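Side-chain contacts in galactitol 1-phosphate 5-dehydrogenase (Escherichia coli, PDB 4UEJ), which oxidises galactitol 1-phosphate to D-tagatose 6-phosphate with NAD+, as a zinc-dependent dehydrogenase that binds two zinc ions per subunit: residues N48-H51 against Y52-I55; C38-D41 against L42-F46; V223-E226 against L227-N230; M288-S291 against S292-G296. One frame throughout, in Å; residues are numbered along the deposited sequence.

Contact 1 (N48-H51 against Y52-I55); sequences NGAH and YYPI
Tyr53 reaches back with its phenol to the backbone at Ala50, closing the irregular loop that runs from helix 41-46 to strand 60-68 in the GroES-like domain. Two kinds of interaction hold this fold-back together.

The polar one is centred on the phenol oxygen. Ala50 N donates to Tyr53 OH over 3.0 Å, with a fairly straight N-H...O angle of 160°. The same hydroxyl is also hydrogen-bonded to the carbonyl of Arg44, so it bridges the end of the preceding helix and the loop. Gly49 N lies close to it at the edge of the ring, but at a poor angle for a bond; Gly49 has its backbone hydrogen bond with Pro43 instead. To the sides, Asn48 OD1 takes a hydrogen bond from Asp9 N, and Tyr52 OH pairs with Asp114 OD1.

The apolar contacts gather round the methyl of Ala50. Its CB approaches the Tyr53 ring obliquely at the phenol end, 3.4 Å from CZ, and Ile55 CG2 also comes up to the Ala50 methyl, at 4.2 Å from CB. Tyr52 turns the other way: chi1 of 60° sets its CG between backbone N and carbonyl carbon, which brings Tyr52 CD1 to 4.0 Å from His51 CB. The peptide bond before Pro54 is cis, and beyond it Ile55 lies against Tyr52. There Ile55 CD1 sits 3.7 Å above one face of the Tyr52 ring, displaced toward its rim.

Contact 2 (C38-D41 against L42-F46); sequences CGSD and LPRIF
The zinc site of Cys38 and His59, catalytic by similarity to relatives, supplies the start of helix 41-46: Cys38, a ligand of the metal, forms a capping box with Asp41, and Asp41 in turn meets Arg44 across the first turn. Cys38 SG accepts from Ser40 N at 3.5 Å, and Cys38 N donates to Asp41 OD2 at 3.0 Å, meeting that oxygen on its anti side and 34° out of the carboxylate plane. The other oxygen, Asp41 OD1, faces Arg44 NH1 at 2.7 Å; this is a salt bridge whose hydrogen bond is weak, being poorly directed. Carboxylate and guanidinium planes are turned 61° apart.

Arg44 reaches the carboxylate because its chain runs out extended from CG to NE, starting from a CG anti to the carbonyl carbon (chi1 -62°). Arg44 NH1 also donates to Ser40 OG over 3.1 Å, and Ser40 O lies over one face of the guanidinium. Backbone bonds from Leu42 N to Gly39 O and from Ile45 N to Asp41 O carry the turn into the helix, where Leu42 and Ile45 pack on Ile333 and Val330 of helix 323-333. Ser40 OG also makes a weak hydrogen bond to a bound glycerol.

Both carboxylate oxygens of Asp41 are thus engaged, one by the backbone of a zinc ligand and one by a cation. Arg44 probably favours the ionised form of Asp41, and through it is tied, in the second shell, to the residue that holds the metal.

Contact 3 (V223-E226 against L227-N230); sequences VLRE and LRFN
A short 3-10 turn at 225-226 brings the CA atoms of Arg225 and Arg228 to 5.1 Å from each other, and Leu227 N donates to Leu224 O at 2.7 Å. From this backbone the two arginine side chains rise together and stack. Their guanidinium groups are almost parallel, planes 6° apart and centres 3.7 Å apart, with Arg225 NH2 above the middle of the Arg228 group. Arg225 gets there by bending at chi2 and chi3, whereas the Arg228 chain is straight from CG to NE.

Arg228 is fixed in rotation by its own bonds. Its NH1 donates to Arg225 O over 2.8 Å, the oxygen lying near the guanidinium plane, while Arg228 N makes a weaker bond to the same carbonyl. Phe229 CE2 lies 3.5 Å above the other face of the Arg228 guanidinium, toward its rim. Glu94 of the second subunit forms a salt bridge with Arg228 NE, which probably offsets part of the cost of bringing two cations together. Lys97 of that subunit meets the Phe229 ring in a cation-pi contact. A water accepts from Phe229 N and donates to Glu226 O at 2.9 Å, bridging the end of the turn.

Beneath, Leu224 and Leu227 pack toward the sheet. The connection belongs to the crossover from strand 208-211 through helix 217-223 to strand 231-235 of the Rossmann fold, here laid against the dimer partner.

Contact 4 (M288-S291 against S292-G296); sequences MNYS and SPWPG
Tyr290 and Trp294 lie side by side, pointing the same way, in the loop that leaves strand 282-285, the last strand of the Rossmann sheet, and turns into helix 297-307. The pair is offset: the Tyr290 ring and the six-membered ring of Trp294 have centroids 4.8 Å apart and planes at 20°, with little overlap. Tyr290 CD1 touches Trp294 CH2 at 3.6 Å, near the rim. Trp294 reaches it with CG trans to its main-chain nitrogen (chi1 -177°), which brings the end of the indole back beside the tyrosine. On the opposite face of the Tyr290 ring lies Asn289 CG.

A backbone bond closes the loop: Ser291 N donates to Pro295 O over 3.1 Å, nearly straight at 164°, from above the carbonyl plane. Tyr290 CA adds a CA-H...O contact to Pro295 O at 3.3 Å. The bend rests on two cis peptides, before Pro293 and before Pro295. Gly296 then takes the N-cap of helix 297-307 with a positive phi, and its CA comes 3.4 Å from Ser291 OG.

Further out, Trp294 is held by NE1 bonded to Lys126 O and by edge-to-face contacts with Phe90 and Tyr100. Asn289 ND2 bonds Thr147 OG1 and, weakly, Glu144, a ligand of the catalytic zinc by similarity, which probably places Asn289 in the second shell of that site. Ser291 OG pairs with Glu298 OE1 and also accepts from a water at 2.8 Å, which donates to Ser292 O at 2.7 Å.

Overall arrangement
Contacts 1 and 2 are neighbours in the GroES-like domain, their centres 10 Å apart, and they touch through the backbone of Gly49 and Pro43, with Gly49 N 3.0 Å from Pro43 O. Contact 2 holds the zinc ligand Cys38. Contact 4 approaches the same site from the Rossmann domain: its nearest atoms are about 9 Å from contact 2, and the Asn289 side chain is about 6 Å from a zinc ion and about 4 Å from the glycerol. Contact 1 is more remote, His51 being about 12 Å from zinc. Contact 3 stands apart, its centre about 43 Å from that of contact 1 and 32 Å from that of contact 4, and it faces the second subunit.

Contact 1 (N48-H51 against Y52-I55)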
loop_
_atom_site.group_PDB
_atom_site.type_symbol
_atom_site.label_atom_id
_atom_site.label_comp_id
_atom_site.label_asym_id
_atom_site.label_seq_id
_atom_site.Cartn_x
_atom_site.Cartn_y
_atom_site.Cartn_z
ATOM N N ASN A 48 8.743 -15.738 23.576
ATOM C CA ASN A 48 10.150 -15.357 23.543
ATOM C C ASN A 48 10.420 -14.272 22.502
ATOM O O ASN A 48 11.414 -14.323 21.780
ATOM C CB ASN A 48 11.026 -16.586 23.290
ATOM C CG ASN A 48 11.040 -17.538 24.476
ATOM O OD1 ASN A 48 10.821 -17.124 25.618
ATOM N ND2 ASN A 48 11.295 -18.816 24.213
ATOM N N GLY A 49 9.524 -13.289 22.438
ATOM C CA GLY A 49 9.595 -12.242 21.435
ATOM C C GLY A 49 10.199 -10.935 21.915
ATOM O O GLY A 49 10.201 -9.943 21.187
ATOM N N ALA A 50 10.705 -10.921 23.142
ATOM C CA ALA A 50 11.374 -9.734 23.661
ATOM C C ALA A 50 12.823 -9.701 23.194
ATOM O O ALA A 50 13.410 -10.742 22.902
ATOM C CB ALA A 50 11.303 -9.696 25.184
ATOM N N HIS A 51 13.401 -8.505 23.138
ATOM C CA HIS A 51 14.789 -8.344 22.708
ATOM C C HIS A 51 15.790 -8.952 23.693
ATOM O O HIS A 51 16.912 -9.301 23.321
ATOM C CB HIS A 51 15.103 -6.864 22.498
ATOM C CG HIS A 51 14.451 -6.279 21.287
ATOM N ND1 HIS A 51 13.508 -5.276 21.359
ATOM C CD2 HIS A 51 14.600 -6.561 19.971
ATOM C CE1 HIS A 51 13.111 -4.959 20.140
ATOM N NE2 HIS A 51 13.757 -5.725 19.280
ATOM N N TYR A 52 15.383 -9.083 24.950
ATOM C CA TYR A 52 16.247 -9.681 25.957
ATOM C C TYR A 52 15.438 -10.159 27.158
ATOM O O TYR A 52 14.310 -9.709 27.379
ATOM C CB TYR A 52 17.326 -8.684 26.407
ATOM C CG TYR A 52 16.772 -7.413 27.013
ATOM C CD1 TYR A 52 16.465 -6.317 26.217
ATOM C CD2 TYR A 52 16.551 -7.313 28.383
ATOM C CE1 TYR A 52 15.942 -5.149 26.772
ATOM C CE2 TYR A 52 16.034 -6.157 28.947
ATOM C CZ TYR A 52 15.734 -5.077 28.140
ATOM O OH TYR A 52 15.219 -3.930 28.710
ATOM N N TYR A 53 16.029 -11.076 27.918
ATOM C CA TYR A 53 15.470 -11.536 29.183
ATOM C C TYR A 53 16.583 -11.586 30.226
ATOM O O TYR A 53 17.730 -11.891 29.895
ATOM C CB TYR A 53 14.811 -12.912 29.033
ATOM C CG TYR A 53 13.654 -12.917 28.067
ATOM C CD1 TYR A 53 12.389 -12.506 28.468
ATOM C CD2 TYR A 53 13.829 -13.316 26.749
ATOM C CE1 TYR A 53 11.326 -12.503 27.586
ATOM C CE2 TYR A 53 12.775 -13.312 25.855
ATOM C CZ TYR A 53 11.525 -12.909 26.280
ATOM O OH TYR A 53 10.472 -12.901 25.394
ATOM N N PRO A 54 16.255 -11.271 31.489
ATOM C CA PRO A 54 14.938 -10.818 31.953
ATOM C C PRO A 54 14.633 -9.396 31.506
ATOM O O PRO A 54 15.555 -8.642 31.210
ATOM C CB PRO A 54 15.062 -10.894 33.473
ATOM C CG PRO A 54 16.522 -10.714 33.733
ATOM C CD PRO A 54 17.215 -11.399 32.598
ATOM N N ILE A 55 13.356 -9.039 31.445
ATOM C CA ILE A 55 12.977 -7.720 30.966
ATOM C C ILE A 55 11.786 -7.212 31.761
ATOM O O ILE A 55 10.961 -7.997 32.221
ATOM C CB ILE A 55 12.644 -7.748 29.452
ATOM C CG1 ILE A 55 12.494 -6.336 28.886
ATOM C CG2 ILE A 55 11.395 -8.579 29.182
ATOM C CD1 ILE A 55 12.355 -6.305 27.358
#

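Contact 2 (C38-D41 against L42-F46)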
loop_
_atom_site.group_PDB
_atom_site.type_symbol
_atom_site.label_atom_id
_atom_site.label_comp_id
_atom_site.label_asym_id
_atom_site.label_seq_id
_atom_site.Cartn_x
_atom_site.Cartn_y
_atom_site.Cartn_z
ATOM N N CYS A 38 -0.038 -3.930 26.685
ATOM C CA CYS A 38 -0.339 -3.845 25.254
ATOM C C CYS A 38 -0.461 -5.236 24.620
ATOM O O CYS A 38 0.175 -6.190 25.068
ATOM C CB CYS A 38 0.753 -3.027 24.542
ATOM S SG CYS A 38 0.471 -2.631 22.780
ATOM N N GLY A 39 -1.282 -5.355 23.584
ATOM C CA GLY A 39 -1.341 -6.585 22.810
ATOM C C GLY A 39 0.031 -7.031 22.327
ATOM O O GLY A 39 0.326 -8.228 22.272
ATOM N N SER A 40 0.879 -6.063 21.998
ATOM C CA SER A 40 2.227 -6.337 21.509
ATOM C C SER A 40 3.121 -6.938 22.586
ATOM O O SER A 40 4.177 -7.494 22.282
ATOM C CB SER A 40 2.866 -5.058 20.967
ATOM O OG SER A 40 2.991 -4.087 21.994
ATOM N N ASP A 41 2.696 -6.832 23.843
ATOM C CA ASP A 41 3.461 -7.377 24.959
ATOM C C ASP A 41 3.309 -8.893 25.062
ATOM O O ASP A 41 4.193 -9.584 25.570
ATOM C CB ASP A 41 3.032 -6.714 26.277
ATOM C CG ASP A 41 3.565 -5.291 26.423
ATOM O OD1 ASP A 41 4.691 -5.026 25.943
ATOM O OD2 ASP A 41 2.867 -4.439 27.024
ATOM N N LEU A 42 2.186 -9.412 24.578
ATOM C CA LEU A 42 1.901 -10.845 24.692
ATOM C C LEU A 42 2.973 -11.726 24.023
ATOM O O LEU A 42 3.428 -12.692 24.637
ATOM C CB LEU A 42 0.510 -11.162 24.125
ATOM C CG LEU A 42 -0.669 -11.078 25.102
ATOM C CD1 LEU A 42 -0.694 -9.755 25.835
ATOM C CD2 LEU A 42 -1.990 -11.306 24.380
ATOM N N PRO A 43 3.390 -11.395 22.781
ATOM C CA PRO A 43 4.516 -12.158 22.215
ATOM C C PRO A 43 5.815 -12.012 23.016
ATOM O O PRO A 43 6.633 -12.935 23.022
ATOM C CB PRO A 43 4.687 -11.551 20.816
ATOM C CG PRO A 43 3.371 -10.951 20.489
ATOM C CD PRO A 43 2.814 -10.462 21.791
ATOM N N ARG A 44 6.006 -10.870 23.671
ATOM C CA ARG A 44 7.227 -10.636 24.442
ATOM C C ARG A 44 7.254 -11.501 25.684
ATOM O O ARG A 44 8.310 -11.954 26.114
ATOM C CB ARG A 44 7.360 -9.159 24.835
ATOM C CG ARG A 44 7.471 -8.213 23.653
ATOM C CD ARG A 44 7.692 -6.757 24.097
ATOM N NE ARG A 44 7.708 -5.860 22.941
ATOM C CZ ARG A 44 6.741 -5.001 22.638
ATOM N NH1 ARG A 44 5.671 -4.888 23.419
ATOM N NH2 ARG A 44 6.851 -4.244 21.553
ATOM N N ILE A 45 6.077 -11.738 26.252
ATOM C CA ILE A 45 5.962 -12.494 27.486
ATOM C C ILE A 45 5.965 -13.994 27.221
ATOM O O ILE A 45 6.682 -14.755 27.876
ATOM C CB ILE A 45 4.675 -12.112 28.251
ATOM C CG1 ILE A 45 4.682 -10.619 28.578
ATOM C CG2 ILE A 45 4.550 -12.927 29.525
ATOM C CD1 ILE A 45 3.352 -10.085 29.063
ATOM N N PHE A 46 5.179 -14.419 26.242
ATOM C CA PHE A 46 4.924 -15.843 26.091
ATOM C C PHE A 46 5.630 -16.504 24.915
ATOM O O PHE A 46 5.796 -17.729 24.908
ATOM C CB PHE A 46 3.417 -16.076 25.984
ATOM C CG PHE A 46 2.669 -15.691 27.223
ATOM C CD1 PHE A 46 2.592 -16.562 28.297
ATOM C CD2 PHE A 46 2.069 -14.451 27.328
ATOM C CE1 PHE A 46 1.913 -16.205 29.446
ATOM C CE2 PHE A 46 1.386 -14.091 28.478
ATOM C CZ PHE A 46 1.309 -14.970 29.534
#

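Contact 3 (V223-E226 against L227-N230)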
loop_
_atom_site.group_PDB
_atom_site.type_symbol
_atom_site.label_atom_id
_atom_site.label_comp_id
_atom_site.label_asym_id
_atom_site.label_seq_id
_atom_site.Cartn_x
_atom_site.Cartn_y
_atom_site.Cartn_z
ATOM N N VAL A 223 -22.964 -5.947 2.197
ATOM C CA VAL A 223 -23.525 -4.990 3.140
ATOM C C VAL A 223 -22.882 -3.614 2.957
ATOM O O VAL A 223 -23.544 -2.583 3.096
ATOM C CB VAL A 223 -23.354 -5.453 4.600
ATOM C CG1 VAL A 223 -23.806 -4.363 5.545
ATOM C CG2 VAL A 223 -24.163 -6.727 4.855
ATOM N N LEU A 224 -21.588 -3.600 2.646
ATOM C CA LEU A 224 -20.850 -2.346 2.505
ATOM C C LEU A 224 -21.086 -1.603 1.196
ATOM O O LEU A 224 -20.551 -0.517 1.024
ATOM C CB LEU A 224 -19.347 -2.590 2.635
ATOM C CG LEU A 224 -18.820 -2.952 4.017
ATOM C CD1 LEU A 224 -17.396 -3.492 3.913
ATOM C CD2 LEU A 224 -18.883 -1.731 4.923
ATOM N N ARG A 225 -21.872 -2.173 0.282
ATOM C CA ARG A 225 -22.059 -1.563 -1.040
ATOM C C ARG A 225 -22.341 -0.056 -1.005
ATOM O O ARG A 225 -21.696 0.714 -1.726
ATOM C CB ARG A 225 -23.187 -2.270 -1.796
ATOM C CG ARG A 225 -22.787 -3.622 -2.368
ATOM C CD ARG A 225 -21.772 -3.472 -3.494
ATOM N NE ARG A 225 -22.362 -2.879 -4.693
ATOM C CZ ARG A 225 -21.675 -2.571 -5.791
ATOM N NH1 ARG A 225 -20.369 -2.802 -5.843
ATOM N NH2 ARG A 225 -22.292 -2.032 -6.833
ATOM N N GLU A 226 -23.279 0.363 -0.158
ATOM C CA GLU A 226 -23.638 1.777 -0.075
ATOM C C GLU A 226 -22.513 2.628 0.510
ATOM O O GLU A 226 -22.484 3.848 0.334
ATOM C CB GLU A 226 -24.897 1.957 0.773
ATOM C CG GLU A 226 -26.033 1.029 0.424
ATOM C CD GLU A 226 -27.279 1.326 1.244
ATOM O OE1 GLU A 226 -27.183 2.118 2.209
ATOM O OE2 GLU A 226 -28.350 0.767 0.928
ATOM N N LEU A 227 -21.594 1.989 1.221
ATOM C CA LEU A 227 -20.513 2.703 1.877
ATOM C C LEU A 227 -19.169 2.349 1.273
ATOM O O LEU A 227 -18.155 2.429 1.958
ATOM C CB LEU A 227 -20.470 2.382 3.371
ATOM C CG LEU A 227 -21.672 2.844 4.187
ATOM C CD1 LEU A 227 -21.414 2.546 5.644
ATOM C CD2 LEU A 227 -21.936 4.322 3.973
ATOM N N ARG A 228 -19.166 1.939 0.009
ATOM C CA ARG A 228 -17.941 1.413 -0.596
ATOM C C ARG A 228 -16.940 2.488 -0.994
ATOM O O ARG A 228 -15.762 2.185 -1.179
ATOM C CB ARG A 228 -18.268 0.540 -1.825
ATOM C CG ARG A 228 -18.780 1.245 -3.090
ATOM C CD ARG A 228 -19.091 0.173 -4.130
ATOM N NE ARG A 228 -19.646 0.684 -5.384
ATOM C CZ ARG A 228 -20.923 1.007 -5.566
ATOM N NH1 ARG A 228 -21.786 0.911 -4.566
ATOM N NH2 ARG A 228 -21.334 1.450 -6.753
ATOM N N PHE A 229 -17.387 3.736 -1.108
ATOM C CA PHE A 229 -16.484 4.806 -1.527
ATOM C C PHE A 229 -15.844 5.531 -0.336
ATOM O O PHE A 229 -16.390 5.536 0.768
ATOM C CB PHE A 229 -17.231 5.805 -2.411
ATOM C CG PHE A 229 -17.671 5.231 -3.732
ATOM C CD1 PHE A 229 -16.758 5.051 -4.760
ATOM C CD2 PHE A 229 -18.991 4.866 -3.941
ATOM C CE1 PHE A 229 -17.162 4.520 -5.989
ATOM C CE2 PHE A 229 -19.399 4.331 -5.158
ATOM C CZ PHE A 229 -18.480 4.162 -6.180
ATOM N N ASN A 230 -14.690 6.144 -0.576
ATOM C CA ASN A 230 -13.967 6.901 0.439
ATOM C C ASN A 230 -13.767 6.128 1.734
ATOM O O ASN A 230 -13.924 6.663 2.841
ATOM C CB ASN A 230 -14.677 8.220 0.708
ATOM C CG ASN A 230 -14.783 9.073 -0.538
ATOM O OD1 ASN A 230 -13.773 9.536 -1.068
ATOM N ND2 ASN A 230 -16.003 9.276 -1.020
HETATM O O HOH W 1 -20.083 5.208 -0.550
#

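Contact 4 (M288-S291 against S292-G296)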
loop_
_atom_site.group_PDB
_atom_site.type_symbol
_atom_site.label_atom_id
_atom_site.label_comp_id
_atom_site.label_asym_id
_atom_site.label_seq_id
_atom_site.Cartn_x
_atom_site.Cartn_y
_atom_site.Cartn_z
ATOM N N MET A 288 4.423 2.887 14.810
ATOM C CA MET A 288 4.432 3.650 16.043
ATOM C C MET A 288 3.448 4.810 15.999
ATOM O O MET A 288 2.325 4.657 15.528
ATOM C CB MET A 288 5.847 4.130 16.353
ATOM C CG MET A 288 6.787 2.976 16.617
ATOM S SD MET A 288 8.280 3.454 17.488
ATOM C CE MET A 288 9.501 3.291 16.198
ATOM N N ASN A 289 3.838 5.956 16.539
ATOM C CA ASN A 289 2.855 6.996 16.767
ATOM C C ASN A 289 3.402 8.397 16.981
ATOM O O ASN A 289 3.002 9.095 17.914
ATOM C CB ASN A 289 1.985 6.589 17.972
ATOM C CG ASN A 289 2.759 5.826 19.069
ATOM O OD1 ASN A 289 3.475 4.839 18.825
ATOM N ND2 ASN A 289 2.572 6.265 20.296
ATOM N N TYR A 290 4.301 8.820 16.103
ATOM C CA TYR A 290 5.001 10.077 16.300
ATOM C C TYR A 290 5.056 10.874 15.032
ATOM O O TYR A 290 5.030 10.324 13.928
ATOM C CB TYR A 290 6.426 9.841 16.811
ATOM C CG TYR A 290 6.415 8.948 18.007
ATOM C CD1 TYR A 290 6.110 9.456 19.256
ATOM C CD2 TYR A 290 6.658 7.588 17.885
ATOM C CE1 TYR A 290 6.059 8.644 20.356
ATOM C CE2 TYR A 290 6.618 6.769 18.978
ATOM C CZ TYR A 290 6.314 7.307 20.216
ATOM O OH TYR A 290 6.261 6.509 21.330
ATOM N N SER A 291 5.135 12.184 15.211
ATOM C CA SER A 291 5.328 13.093 14.103
ATOM C C SER A 291 5.940 14.378 14.638
ATOM O O SER A 291 6.109 14.547 15.846
ATOM C CB SER A 291 4.007 13.366 13.375
ATOM O OG SER A 291 3.047 13.929 14.247
ATOM N N SER A 292 6.287 15.276 13.730
ATOM C CA SER A 292 6.926 16.529 14.107
ATOM C C SER A 292 5.894 17.647 14.243
ATOM O O SER A 292 4.949 17.708 13.457
ATOM C CB SER A 292 7.990 16.901 13.075
ATOM O OG SER A 292 8.470 18.209 13.301
ATOM N N PRO A 293 6.071 18.536 15.239
ATOM C CA PRO A 293 7.165 18.518 16.218
ATOM C C PRO A 293 6.962 17.486 17.323
ATOM O O PRO A 293 5.831 17.269 17.763
ATOM C CB PRO A 293 7.141 19.935 16.789
ATOM C CG PRO A 293 5.715 20.331 16.701
ATOM C CD PRO A 293 5.164 19.677 15.462
ATOM N N TRP A 294 8.058 16.857 17.738
ATOM C CA TRP A 294 8.061 15.805 18.757
ATOM C C TRP A 294 7.244 16.152 20.005
ATOM O O TRP A 294 7.391 17.244 20.542
ATOM C CB TRP A 294 9.506 15.506 19.171
ATOM C CG TRP A 294 9.625 14.398 20.159
ATOM C CD1 TRP A 294 9.794 14.513 21.513
ATOM C CD2 TRP A 294 9.562 12.994 19.877
ATOM N NE1 TRP A 294 9.844 13.262 22.087
ATOM C CE2 TRP A 294 9.702 12.315 21.106
ATOM C CE3 TRP A 294 9.402 12.245 18.704
ATOM C CZ2 TRP A 294 9.697 10.928 21.194
ATOM C CZ3 TRP A 294 9.390 10.871 18.792
ATOM C CH2 TRP A 294 9.529 10.222 20.031
ATOM N N PRO A 295 6.398 15.216 20.485
ATOM C CA PRO A 295 6.147 13.868 19.957
ATOM C C PRO A 295 5.122 13.816 18.833
ATOM O O PRO A 295 4.914 12.752 18.248
ATOM C CB PRO A 295 5.624 13.112 21.180
ATOM C CG PRO A 295 4.884 14.167 21.953
ATOM C CD PRO A 295 5.716 15.427 21.776
ATOM N N GLY A 296 4.469 14.937 18.542
ATOM C CA GLY A 296 3.582 14.982 17.392
ATOM C C GLY A 296 2.175 15.404 17.738
ATOM O O GLY A 296 1.746 15.291 18.889
HETATM O O HOH W 2 2.570 16.638 14.143
#